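Local structure of ectonucleotide pyrophosphatase/phosphodiesterase family member 5 (Mus musculus, 5VEO) at residues 39-43 against 44-48; 147-150 against 151-155; 201-204 against 205-209; 229-232 against 233-236. The protein probably hydrolyses phosphodiester or pyrophosphate bonds of nucleotide substrates as a zinc-dependent ectoenzyme related to the alkaline phosphatases. The protein carries 1 engineered substitution. One frame throughout, in Å; residues are numbered along the deposited sequence.

Interaction 1. Residues 39-43 against 44-48; sequences YIMKN and GVHVN
Met41 and His46 run alongside each other where the chain leaves helix 35-42, and their contact is of the sulfur-aromatic kind. Met41 SD stands 4.5 Å from the centroid of the His46 ring, above one face and displaced toward its rim. The thioether chain then bends (chi3 55°), which brings the methyl back to the imidazole, Met41 CE lying 3.9 Å from His46 ND1. Lower down, Met41 CG approaches His46 CB at 4.1 Å, so the thioether follows the histidine from its root to its ring.

Polar bonds close the end of the helix. Gly44 N donates to Met41 O at 3.2 Å, an i to i+3 bond that closes the last turn. Asn43, the first residue to leave helical backbone angles, turns its amide back: ND2 gives a hydrogen bond of 2.9 Å to Tyr39 O. The same nitrogen lies 3.4 Å above the plane of the Tyr39 ring, toward its rim. On the other arm of the amide, Asn43 OD1 accepts from Lys347.

Steric room matters at Gly44, where a CB would fall 2.6 Å from Ile40 O, a clash. The missing side chain lets the backbone pass close to Ile40 O and enter the sheet.

Strand 45-51 runs between 338-341 and 349-355, with backbone bonds from Val45 to Ala340 and from His46 to Lys351. The whole is a short helix-to-strand connection, with a side-chain amide closing the helix, at one side of the mixed central sheet of this alkaline-phosphatase-like domain.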
loop_
_atom_site.group_PDB
_atom_site.type_symbol
_atom_site.label_atom_id
_atom_site.label_comp_id
_atom_site.label_asym_id
_atom_site.label_seq_id
_atom_site.Cartn_x
_atom_site.Cartn_y
_atom_site.Cartn_z
ATOM N N TYR A 39 11.058 19.460 7.459
ATOM C CA TYR A 39 12.126 19.276 8.436
ATOM C C TYR A 39 12.857 17.955 8.210
ATOM O O TYR A 39 14.092 17.899 8.250
ATOM C CB TYR A 39 11.538 19.348 9.842
ATOM C CG TYR A 39 12.522 19.078 10.944
ATOM C CD1 TYR A 39 13.439 20.046 11.339
ATOM C CD2 TYR A 39 12.538 17.859 11.599
ATOM C CE1 TYR A 39 14.339 19.801 12.373
ATOM C CE2 TYR A 39 13.428 17.609 12.631
ATOM C CZ TYR A 39 14.333 18.575 13.006
ATOM O OH TYR A 39 15.221 18.291 14.033
ATOM N N ILE A 40 12.115 16.878 7.941
ATOM C CA ILE A 40 12.760 15.608 7.611
ATOM C C ILE A 40 13.559 15.730 6.316
ATOM O O ILE A 40 14.682 15.221 6.210
ATOM C CB ILE A 40 11.716 14.482 7.530
ATOM C CG1 ILE A 40 11.218 14.167 8.949
ATOM C CG2 ILE A 40 12.320 13.245 6.874
ATOM C CD1 ILE A 40 10.128 13.143 9.022
ATOM N N MET A 41 12.975 16.365 5.297
ATOM C CA MET A 41 13.680 16.548 4.032
ATOM C C MET A 41 15.017 17.256 4.240
ATOM O O MET A 41 16.058 16.790 3.764
ATOM C CB MET A 41 12.802 17.334 3.056
ATOM C CG MET A 41 11.616 16.531 2.561
ATOM S SD MET A 41 10.264 17.561 1.950
ATOM C CE MET A 41 11.113 18.539 0.745
ATOM N N LYS A 42 15.002 18.380 4.964
ATOM C CA LYS A 42 16.217 19.177 5.162
ATOM C C LYS A 42 17.285 18.387 5.902
ATOM O O LYS A 42 18.495 18.655 5.763
ATOM C CB LYS A 42 15.846 20.439 5.938
ATOM C CG LYS A 42 16.984 21.421 6.212
ATOM C CD LYS A 42 16.537 22.485 7.224
ATOM C CE LYS A 42 17.704 23.328 7.752
ATOM N NZ LYS A 42 18.293 22.801 9.031
ATOM N N ASN A 43 16.856 17.432 6.722
ATOM C CA ASN A 43 17.759 16.661 7.555
ATOM C C ASN A 43 17.858 15.215 7.107
ATOM O O ASN A 43 18.343 14.368 7.865
ATOM C CB ASN A 43 17.301 16.774 9.007
ATOM C CG ASN A 43 17.494 18.177 9.544
ATOM O OD1 ASN A 43 18.632 18.612 9.746
ATOM N ND2 ASN A 43 16.407 18.912 9.709
ATOM N N GLY A 44 17.424 14.912 5.893
ATOM C CA GLY A 44 17.254 13.535 5.474
ATOM C C GLY A 44 17.200 13.388 3.964
ATOM O O GLY A 44 17.827 14.154 3.224
ATOM N N VAL A 45 16.458 12.372 3.515
ATOM C CA VAL A 45 16.386 12.019 2.107
ATOM C C VAL A 45 14.936 12.088 1.648
ATOM O O VAL A 45 13.996 11.939 2.431
ATOM C CB VAL A 45 16.964 10.622 1.792
ATOM C CG1 VAL A 45 18.445 10.523 2.173
ATOM C CG2 VAL A 45 16.171 9.524 2.491
ATOM N N HIS A 46 14.774 12.285 0.341
ATOM C CA HIS A 46 13.465 12.450 -0.287
ATOM C C HIS A 46 13.567 11.880 -1.692
ATOM O O HIS A 46 14.538 12.164 -2.387
ATOM C CB HIS A 46 13.090 13.943 -0.301
ATOM C CG HIS A 46 11.789 14.281 -0.970
ATOM N ND1 HIS A 46 11.595 15.498 -1.588
ATOM C CD2 HIS A 46 10.622 13.598 -1.107
ATOM C CE1 HIS A 46 10.368 15.550 -2.082
ATOM N NE2 HIS A 46 9.753 14.418 -1.795
ATOM N N VAL A 47 12.612 11.038 -2.087
ATOM C CA VAL A 47 12.568 10.471 -3.431
ATOM C C VAL A 47 11.336 11.035 -4.130
ATOM O O VAL A 47 10.216 10.861 -3.646
ATOM C CB VAL A 47 12.535 8.936 -3.407
ATOM C CG1 VAL A 47 12.405 8.391 -4.826
ATOM C CG2 VAL A 47 13.812 8.375 -2.737
ATOM N N ASN A 48 11.531 11.690 -5.286
ATOM C CA ASN A 48 10.399 12.327 -5.965
ATOM C C ASN A 48 9.353 11.323 -6.447
ATOM O O ASN A 48 8.147 11.534 -6.253
ATOM C CB ASN A 48 10.885 13.144 -7.164
ATOM C CG ASN A 48 11.466 14.473 -6.775
ATOM O OD1 ASN A 48 11.186 15.014 -5.703
ATOM N ND2 ASN A 48 12.239 15.058 -7.700
#

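Interaction 2. Residues 147-150 against 151-155; sequences VSFE and DRVAK
Arg152 lies back along the start of its own helix and meets the residues before it, atom by atom. Its CB rests 3.5 Å from Phe149 O. With CG anti to the carbonyl carbon (chi1 -63°), the chain heads toward the helix start, and Arg152 CG comes within 3.3 Å of Ser148 O while also touching the CG1 methyl of Val147. CD continues in extended form past the Ser148 and Val147 carbonyls. At the tip Arg152 NE and Arg152 NH2 grip Val147 O side-on, each at 2.9 Å from that oxygen, which lies near the guanidinium plane. NH1 turns to the carbonyl of Tyr172 and forms a salt bridge with Glu174. A leucine here would probably leave Val147 O without both of these donors and Glu174 without its charged mate, freeing the residues ahead of the helix to shift.

One turn on from Phe149, Val153 CG2 sits over a face of its ring, 3.9 Å from the centroid, a CH-pi contact. Ser148 OG accepts from Asp151 N at 3.0 Å, and a water bridges Ser148 N to Asp151 OD2. This is a serine N-cap opening helix 149-160, in which the return bond to the third helical residue passes through water.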
loop_
_atom_site.group_PDB
_atom_site.type_symbol
_atom_site.label_atom_id
_atom_site.label_comp_id
_atom_site.label_asym_id
_atom_site.label_seq_id
_atom_site.Cartn_x
_atom_site.Cartn_y
_atom_site.Cartn_z
ATOM N N VAL A 147 -8.372 3.608 17.193
ATOM C CA VAL A 147 -7.258 3.930 18.073
ATOM C C VAL A 147 -6.558 5.163 17.525
ATOM O O VAL A 147 -6.220 5.230 16.334
ATOM C CB VAL A 147 -6.298 2.738 18.194
ATOM C CG1 VAL A 147 -5.078 3.116 18.996
ATOM C CG2 VAL A 147 -6.998 1.556 18.848
ATOM N N SER A 148 -6.360 6.150 18.389
ATOM C CA SER A 148 -5.809 7.427 17.981
ATOM C C SER A 148 -4.378 7.263 17.475
ATOM O O SER A 148 -3.653 6.321 17.832
ATOM C CB SER A 148 -5.824 8.404 19.153
ATOM O OG SER A 148 -4.856 8.013 20.105
ATOM N N PHE A 149 -3.971 8.210 16.631
ATOM C CA PHE A 149 -2.591 8.241 16.179
ATOM C C PHE A 149 -1.635 8.330 17.358
ATOM O O PHE A 149 -0.605 7.646 17.390
ATOM C CB PHE A 149 -2.380 9.429 15.255
ATOM C CG PHE A 149 -1.017 9.493 14.693
ATOM C CD1 PHE A 149 -0.083 10.376 15.210
ATOM C CD2 PHE A 149 -0.650 8.658 13.658
ATOM C CE1 PHE A 149 1.189 10.440 14.677
ATOM C CE2 PHE A 149 0.623 8.715 13.126
ATOM C CZ PHE A 149 1.544 9.598 13.642
ATOM N N GLU A 150 -1.980 9.152 18.351
ATOM C CA GLU A 150 -1.117 9.349 19.508
ATOM C C GLU A 150 -0.954 8.056 20.299
ATOM O O GLU A 150 0.138 7.756 20.804
ATOM C CB GLU A 150 -1.688 10.472 20.375
ATOM C CG GLU A 150 -1.704 11.860 19.679
ATOM C CD GLU A 150 -2.723 12.001 18.542
ATOM O OE1 GLU A 150 -3.756 11.280 18.550
ATOM O OE2 GLU A 150 -2.468 12.843 17.622
ATOM N N ASP A 151 -2.014 7.254 20.385
ATOM C CA ASP A 151 -1.896 5.973 21.080
ATOM C C ASP A 151 -1.043 4.990 20.286
ATOM O O ASP A 151 -0.299 4.187 20.867
ATOM C CB ASP A 151 -3.283 5.396 21.347
ATOM C CG ASP A 151 -3.954 6.031 22.559
ATOM O OD1 ASP A 151 -3.252 6.701 23.333
ATOM O OD2 ASP A 151 -5.177 5.851 22.746
ATOM N N ARG A 152 -1.156 5.019 18.951
ATOM C CA ARG A 152 -0.305 4.169 18.126
ATOM C C ARG A 152 1.156 4.543 18.297
ATOM O O ARG A 152 2.016 3.666 18.447
ATOM C CB ARG A 152 -0.717 4.274 16.650
ATOM C CG ARG A 152 -2.118 3.792 16.404
ATOM C CD ARG A 152 -2.558 3.956 14.940
ATOM N NE ARG A 152 -4.014 4.040 14.843
ATOM C CZ ARG A 152 -4.728 3.783 13.741
ATOM N NH1 ARG A 152 -4.146 3.370 12.624
ATOM N NH2 ARG A 152 -6.049 3.901 13.767
ATOM N N VAL A 153 1.453 5.848 18.286
ATOM C CA VAL A 153 2.816 6.322 18.511
ATOM C C VAL A 153 3.310 5.880 19.883
ATOM O O VAL A 153 4.457 5.438 20.038
ATOM C CB VAL A 153 2.868 7.847 18.359
ATOM C CG1 VAL A 153 4.188 8.407 18.851
ATOM C CG2 VAL A 153 2.657 8.200 16.890
ATOM N N ALA A 154 2.455 6.010 20.897
ATOM C CA ALA A 154 2.865 5.654 22.252
ATOM C C ALA A 154 3.326 4.207 22.323
ATOM O O ALA A 154 4.347 3.900 22.954
ATOM C CB ALA A 154 1.720 5.909 23.230
ATOM N N LYS A 155 2.591 3.300 21.678
ATOM C CA LYS A 155 2.989 1.896 21.687
ATOM C C LYS A 155 4.320 1.695 20.974
ATOM O O LYS A 155 5.194 0.963 21.453
ATOM C CB LYS A 155 1.898 1.044 21.049
ATOM C CG LYS A 155 0.651 0.956 21.895
ATOM C CD LYS A 155 0.968 0.107 23.149
ATOM C CE LYS A 155 0.012 0.274 24.303
ATOM N NZ LYS A 155 0.678 -0.343 25.505
HETATM O O HOH W 1 -7.232 5.833 21.115
#

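Interaction 3. Residues 201-204 against 205-209; sequences LGYL and IKMLK
Met207 N donates to Tyr203 O at 2.9 Å, one of four successive i to i+4 backbone bonds of that length, which run from Ile205 N through Leu208 N. On the outside of this turn the same two residues meet again by their side chains. Met207 bends at chi2 (-65°), and its parts reach different places on the phenol: CG lies over one face, 4.1 Å from the centroid and displaced toward CE2, whereas Met207 CE comes within 3.7 Å of Tyr203 CE1 and equally near the hydroxyl. SD, 4.9 Å from the ring centroid, approaches obliquely, making this a Met-aromatic contact in which CG and CE make the closer approaches.

Two aliphatic pairs repeat the same spacing. Leu204 CG meets Leu208 CD1 at 4.0 Å, and Leu201 CG meets Ile205 CD1 at 4.2 Å, so methyls and branch carbons line the buried flank of the helix, while Lys206 stays at the exposed side.

Helix 190-210 packs here against two helices and the central sheet. Tyr203 and Leu204 lean on Val153 of helix 149-160, Leu201 and Ile205 on Ile40 of helix 35-42, and Leu204 and Leu208 cover Leu219 of the central strand 218-222.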
loop_
_atom_site.group_PDB
_atom_site.type_symbol
_atom_site.label_atom_id
_atom_site.label_comp_id
_atom_site.label_asym_id
_atom_site.label_seq_id
_atom_site.Cartn_x
_atom_site.Cartn_y
_atom_site.Cartn_z
ATOM N N LEU A 201 2.892 13.985 12.018
ATOM C CA LEU A 201 4.299 13.675 11.842
ATOM C C LEU A 201 5.146 14.467 12.833
ATOM O O LEU A 201 6.091 13.933 13.428
ATOM C CB LEU A 201 4.716 13.959 10.397
ATOM C CG LEU A 201 6.183 13.711 10.049
ATOM C CD1 LEU A 201 6.611 12.266 10.359
ATOM C CD2 LEU A 201 6.461 14.106 8.607
ATOM N N GLY A 202 4.801 15.738 13.039
ATOM C CA GLY A 202 5.495 16.542 14.038
ATOM C C GLY A 202 5.383 15.969 15.439
ATOM O O GLY A 202 6.353 15.975 16.203
ATOM N N TYR A 203 4.205 15.455 15.788
ATOM C CA TYR A 203 4.017 14.780 17.067
ATOM C C TYR A 203 4.945 13.573 17.203
ATOM O O TYR A 203 5.585 13.367 18.244
ATOM C CB TYR A 203 2.555 14.355 17.194
ATOM C CG TYR A 203 2.239 13.670 18.491
ATOM C CD1 TYR A 203 1.887 14.406 19.614
ATOM C CD2 TYR A 203 2.306 12.289 18.607
ATOM C CE1 TYR A 203 1.584 13.787 20.805
ATOM C CE2 TYR A 203 2.007 11.653 19.816
ATOM C CZ TYR A 203 1.658 12.413 20.905
ATOM O OH TYR A 203 1.365 11.808 22.097
ATOM N N LEU A 204 5.026 12.757 16.155
ATOM C CA LEU A 204 5.918 11.604 16.169
ATOM C C LEU A 204 7.369 12.035 16.351
ATOM O O LEU A 204 8.111 11.453 17.149
ATOM C CB LEU A 204 5.746 10.806 14.870
ATOM C CG LEU A 204 6.729 9.651 14.665
ATOM C CD1 LEU A 204 6.639 8.618 15.801
ATOM C CD2 LEU A 204 6.502 8.996 13.312
ATOM N N ILE A 205 7.791 13.057 15.613
ATOM C CA ILE A 205 9.154 13.555 15.749
ATOM C C ILE A 205 9.415 13.984 17.186
ATOM O O ILE A 205 10.439 13.634 17.776
ATOM C CB ILE A 205 9.397 14.715 14.774
ATOM C CG1 ILE A 205 9.317 14.210 13.341
ATOM C CG2 ILE A 205 10.748 15.380 15.062
ATOM C CD1 ILE A 205 9.284 15.346 12.332
ATOM N N LYS A 206 8.498 14.767 17.752
ATOM C CA LYS A 206 8.649 15.242 19.128
ATOM C C LYS A 206 8.776 14.074 20.099
ATOM O O LYS A 206 9.615 14.097 21.012
ATOM C CB LYS A 206 7.450 16.124 19.487
ATOM C CG LYS A 206 7.478 16.774 20.857
ATOM C CD LYS A 206 6.186 17.604 21.109
ATOM C CE LYS A 206 4.986 16.730 21.534
ATOM N NZ LYS A 206 3.726 17.465 21.936
ATOM N N MET A 207 7.966 13.031 19.913
ATOM C CA MET A 207 8.022 11.895 20.827
ATOM C C MET A 207 9.288 11.067 20.643
ATOM O O MET A 207 9.822 10.533 21.625
ATOM C CB MET A 207 6.782 11.023 20.650
ATOM C CG MET A 207 5.531 11.723 21.077
ATOM S SD MET A 207 5.602 12.044 22.849
ATOM C CE MET A 207 4.576 13.482 22.998
ATOM N N LEU A 208 9.781 10.941 19.412
ATOM C CA LEU A 208 11.059 10.279 19.191
ATOM C C LEU A 208 12.179 11.044 19.876
ATOM O O LEU A 208 13.082 10.444 20.467
ATOM C CB LEU A 208 11.352 10.153 17.697
ATOM C CG LEU A 208 10.486 9.132 16.947
ATOM C CD1 LEU A 208 10.615 9.335 15.432
ATOM C CD2 LEU A 208 10.806 7.683 17.293
ATOM N N LYS A 209 12.133 12.375 19.821
ATOM C CA LYS A 209 13.173 13.159 20.479
ATOM C C LYS A 209 13.083 13.020 21.991
ATOM O O LYS A 209 14.106 12.851 22.670
ATOM C CB LYS A 209 13.067 14.621 20.064
ATOM C CG LYS A 209 13.535 14.859 18.636
ATOM C CD LYS A 209 13.421 16.324 18.274
ATOM C CE LYS A 209 13.996 16.622 16.900
ATOM N NZ LYS A 209 13.738 18.037 16.546
#

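Interaction 4. Residues 229-232 against 233-236; sequences QCSK and QRVI
Gln233 meets Ser231 first: its backbone N donates to Ser231 OG at 3.0 Å. The hydroxyl can reach it because OG stands anti to its own backbone N (chi1 175°), turned toward the following residues as in an ST turn. Arg234 closes the overlapping type I beta turn, its N bonding to Ser231 O at 2.8 Å. Its side chain bends at chi3 and folds back over the turn. Ser231 CB then lies 3.6 Å above the centre of the Arg234 guanidinium plane, and Arg234 NH2 goes on to Gln229 O at 2.9 Å in a rather bent bond of 141°. NE of Arg234 donates to Gly309 O. With an alanine in place of Arg234, Gln229 O and Gly309 O would probably lose these donors, a gap would open over Ser231 and the loop could move more freely. A water takes a hydrogen bond from Ser231 N and can donate to Arg234 O at 2.8 Å. Val235 follows with its CG2 methyl 3.7 Å from Lys232 O, as the chain enters strand 235-237.

Two backbone carbonyls thus receive the cation, a charge-dipole pairing likely to polarise both and to tie the turn to Gly309, just ahead of strand 311-313, without involving a carboxylate in these bonds.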
loop_
_atom_site.group_PDB
_atom_site.type_symbol
_atom_site.label_atom_id
_atom_site.label_comp_id
_atom_site.label_asym_id
_atom_site.label_seq_id
_atom_site.Cartn_x
_atom_site.Cartn_y
_atom_site.Cartn_z
ATOM N N GLN A 229 -8.797 12.179 -8.926
ATOM C CA GLN A 229 -10.148 12.723 -8.888
ATOM C C GLN A 229 -11.077 11.942 -9.805
ATOM O O GLN A 229 -10.794 11.754 -11.000
ATOM C CB GLN A 229 -10.135 14.197 -9.292
ATOM C CG GLN A 229 -11.436 14.922 -9.035
ATOM C CD GLN A 229 -11.619 15.344 -7.577
ATOM O OE1 GLN A 229 -10.670 15.393 -6.806
ATOM N NE2 GLN A 229 -12.843 15.661 -7.205
ATOM N N CYS A 230 -12.223 11.574 -9.259
ATOM C CA CYS A 230 -13.290 10.912 -9.988
ATOM C C CYS A 230 -14.483 11.849 -10.149
ATOM O O CYS A 230 -14.549 12.922 -9.547
ATOM C CB CYS A 230 -13.698 9.630 -9.277
ATOM S SG CYS A 230 -12.331 8.412 -9.290
ATOM N N SER A 231 -15.433 11.417 -10.973
ATOM C CA SER A 231 -16.565 12.253 -11.355
ATOM C C SER A 231 -17.743 11.386 -11.768
ATOM O O SER A 231 -17.560 10.390 -12.467
ATOM C CB SER A 231 -16.219 13.160 -12.528
ATOM O OG SER A 231 -17.377 13.884 -12.956
ATOM N N LYS A 232 -18.953 11.839 -11.425
ATOM C CA LYS A 232 -20.150 11.171 -11.917
ATOM C C LYS A 232 -20.297 11.291 -13.429
ATOM O O LYS A 232 -21.058 10.521 -14.024
ATOM C CB LYS A 232 -21.374 11.709 -11.180
ATOM C CG LYS A 232 -21.380 11.209 -9.742
ATOM C CD LYS A 232 -22.579 11.630 -8.931
ATOM C CE LYS A 232 -22.718 10.729 -7.707
ATOM N NZ LYS A 232 -23.775 11.189 -6.763
ATOM N N GLN A 233 -19.549 12.191 -14.066
ATOM C CA GLN A 233 -19.474 12.271 -15.523
ATOM C C GLN A 233 -18.480 11.288 -16.127
ATOM O O GLN A 233 -18.383 11.221 -17.358
ATOM C CB GLN A 233 -19.081 13.687 -15.950
ATOM C CG GLN A 233 -20.029 14.742 -15.444
ATOM C CD GLN A 233 -21.408 14.549 -16.014
ATOM O OE1 GLN A 233 -21.601 14.600 -17.231
ATOM N NE2 GLN A 233 -22.374 14.285 -15.145
ATOM N N ARG A 234 -17.763 10.522 -15.301
ATOM C CA ARG A 234 -16.769 9.548 -15.767
ATOM C C ARG A 234 -17.069 8.192 -15.122
ATOM O O ARG A 234 -16.304 7.689 -14.285
ATOM C CB ARG A 234 -15.360 10.014 -15.446
ATOM C CG ARG A 234 -14.945 11.272 -16.210
ATOM C CD ARG A 234 -13.465 11.538 -16.054
ATOM N NE ARG A 234 -13.040 11.805 -14.686
ATOM C CZ ARG A 234 -12.983 13.014 -14.142
ATOM N NH1 ARG A 234 -13.381 14.081 -14.827
ATOM N NH2 ARG A 234 -12.533 13.156 -12.900
ATOM N N VAL A 235 -18.188 7.598 -15.527
ATOM C CA VAL A 235 -18.645 6.319 -14.994
ATOM C C VAL A 235 -18.832 5.321 -16.134
ATOM O O VAL A 235 -19.441 5.641 -17.164
ATOM C CB VAL A 235 -19.952 6.483 -14.198
ATOM C CG1 VAL A 235 -20.547 5.148 -13.867
ATOM C CG2 VAL A 235 -19.695 7.273 -12.923
ATOM N N ILE A 236 -18.334 4.107 -15.926
ATOM C CA ILE A 236 -18.606 2.959 -16.782
ATOM C C ILE A 236 -19.551 2.055 -16.005
ATOM O O ILE A 236 -19.206 1.584 -14.917
ATOM C CB ILE A 236 -17.319 2.208 -17.153
ATOM C CG1 ILE A 236 -16.307 3.146 -17.816
ATOM C CG2 ILE A 236 -17.634 1.021 -18.048
ATOM C CD1 ILE A 236 -14.938 3.015 -17.258
HETATM O O HOH W 2 -14.962 8.806 -12.049
#

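In the fold
Interactions 1, 2 and 3 form one packed group and interaction 4 stands apart. The helix of 201-209 is the shared element. Toward interaction 1, Tyr39 OH lies 2.9 Å from Lys209 NZ, a probable hydrogen bond, and Tyr39 CD2 packs 4.2 Å from Ile205 CD1. Toward interaction 2, Glu150 CG reaches Tyr203 CZ at 3.6 Å, while Val153 CG1 meets Met207 CB at 4.1 Å. Interactions 1 and 2 themselves do not touch, their nearest atoms being about 10 Å apart. Interaction 4 lies about 17 Å from interaction 1 by nearest atoms. The Arg152 side chain is about 7 Å from a bound adenosine monophosphate, and that of Cys230 about 11 Å from a zinc ion.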